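Local coordinates for protein UTP-glucose-1-phosphate uridylyltransferase 2 (PDB 3GUE) that probably catalyses the formation of UDP-glucose and diphosphate from UTP and alpha-D-glucose 1-phosphate, as a uridylyltransferase of the UDPGP type 1 family, at residues T196-S201 with M311-M316. Sequence-based numbering, arbitrary orientation.
Sequences TVLYSS and MELKKM
Helices 194-201 and 310-319 come closest at Y199 and K314, their CA atoms 7.4 Å apart, and the joint is small, burying 134 Å² in total. It is peripheral packing in a protein whose family belongs to the GT-A clan, the side chain of L198 lying about 12 Å from the bound UDP-glucose. Two pairs of side chains carry it. L198 and L313 both start toward the other helix and meet methyl to methyl, CD1 of L198 lying 4.4 Å from CD2 of L313, a loose van der Waals approach. In L313, CG stands anti to the backbone N (chi1 179°), which carries the isopropyl end across the gap. Beside this pair, the ring of Y199 reaches over with its edge: CE1 comes within 4.4 Å of CD of K314, which lies near the ring plane, so this methylene borders the rim and does not cover a face. L204 of helix 203-209 touches both L313 and K314. Both pairs thus meet through carbon atoms, while K314 NZ makes weak, long ion pairs with D318 and D205; dispersion between the segments is slight, and the hydrogen bond from Y199 OH to D318, further along the lysine's own helix, supplies a directional tie between the helices.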
# COMPACT_ATOMS: atom_id res chain seq x y z
N THR A 196 12.19 11.55 -2.80
CA THR A 196 12.30 12.91 -3.39
C THR A 196 11.48 13.97 -2.66
O THR A 196 11.95 15.09 -2.45
CB THR A 196 11.99 12.90 -4.91
OG1 THR A 196 12.26 14.20 -5.47
CG2 THR A 196 10.56 12.52 -5.19
N VAL A 197 10.29 13.61 -2.21
CA VAL A 197 9.46 14.52 -1.41
C VAL A 197 10.14 14.88 -0.08
O VAL A 197 10.20 16.08 0.27
CB VAL A 197 8.07 13.94 -1.18
CG1 VAL A 197 7.31 14.77 -0.14
CG2 VAL A 197 7.30 13.87 -2.53
N LEU A 198 10.63 13.87 0.63
CA LEU A 198 11.40 14.08 1.87
C LEU A 198 12.61 15.00 1.63
O LEU A 198 12.90 15.90 2.43
CB LEU A 198 11.84 12.74 2.49
CG LEU A 198 10.85 12.00 3.39
CD1 LEU A 198 11.45 10.64 3.87
CD2 LEU A 198 10.38 12.87 4.56
N TYR A 199 13.33 14.75 0.53
CA TYR A 199 14.56 15.48 0.18
C TYR A 199 14.25 16.91 -0.25
O TYR A 199 14.78 17.86 0.32
CB TYR A 199 15.30 14.77 -0.97
CG TYR A 199 16.68 15.35 -1.29
CD1 TYR A 199 17.70 15.38 -0.32
CD2 TYR A 199 16.99 15.84 -2.57
CE1 TYR A 199 18.94 15.88 -0.60
CE2 TYR A 199 18.24 16.35 -2.86
CZ TYR A 199 19.20 16.37 -1.88
OH TYR A 199 20.45 16.88 -2.16
N SER A 200 13.37 17.04 -1.25
CA SER A 200 13.09 18.35 -1.82
C SER A 200 12.22 19.26 -0.94
O SER A 200 12.27 20.50 -1.10
CB SER A 200 12.53 18.22 -3.23
OG SER A 200 13.60 18.00 -4.14
N SER A 201 11.46 18.69 -0.00
CA SER A 201 10.63 19.53 0.90
C SER A 201 11.43 20.21 2.01
O SER A 201 10.97 21.20 2.60
CB SER A 201 9.54 18.71 1.57
OG SER A 201 10.13 17.66 2.31
N MET A 311 20.08 9.41 7.20
CA MET A 311 21.40 9.91 6.83
C MET A 311 21.92 9.18 5.58
O MET A 311 22.49 9.83 4.70
CB MET A 311 22.38 9.77 8.00
CG MET A 311 23.76 10.46 7.82
SD MET A 311 23.66 12.23 7.52
CE MET A 311 24.36 12.91 9.01
N GLU A 312 21.75 7.86 5.52
CA GLU A 312 22.06 7.13 4.28
C GLU A 312 21.23 7.66 3.09
O GLU A 312 21.77 7.88 2.01
CB GLU A 312 21.88 5.62 4.42
CG GLU A 312 22.89 4.93 5.35
CD GLU A 312 24.35 5.26 5.02
OE1 GLU A 312 24.68 5.37 3.82
OE2 GLU A 312 25.15 5.40 5.96
N LEU A 313 19.93 7.86 3.30
CA LEU A 313 19.12 8.49 2.26
C LEU A 313 19.67 9.85 1.87
O LEU A 313 19.77 10.16 0.67
CB LEU A 313 17.65 8.63 2.68
CG LEU A 313 16.76 9.30 1.65
CD1 LEU A 313 16.46 8.37 0.46
CD2 LEU A 313 15.46 9.88 2.28
N LYS A 314 20.06 10.65 2.85
CA LYS A 314 20.57 11.98 2.58
C LYS A 314 21.80 11.90 1.70
O LYS A 314 21.90 12.61 0.69
CB LYS A 314 20.89 12.70 3.90
CG LYS A 314 21.65 14.00 3.73
CD LYS A 314 20.77 15.16 3.29
CE LYS A 314 21.64 16.39 2.97
NZ LYS A 314 22.68 16.61 4.04
N LYS A 315 22.74 11.02 2.08
CA LYS A 315 23.98 10.78 1.34
C LYS A 315 23.74 10.28 -0.08
O LYS A 315 24.44 10.69 -1.01
CB LYS A 315 24.88 9.80 2.12
CG LYS A 315 25.39 10.38 3.43
CD LYS A 315 26.02 9.32 4.34
CE LYS A 315 27.49 9.11 4.03
NZ LYS A 315 28.18 8.29 5.08
N MET A 316 22.75 9.41 -0.27
CA MET A 316 22.39 8.94 -1.61
C MET A 316 21.82 10.08 -2.46
O MET A 316 22.28 10.31 -3.58
CB MET A 316 21.43 7.76 -1.53
CG MET A 316 21.35 6.91 -2.81
SD MET A 316 20.39 5.39 -2.55
CE MET A 316 20.74 5.11 -0.81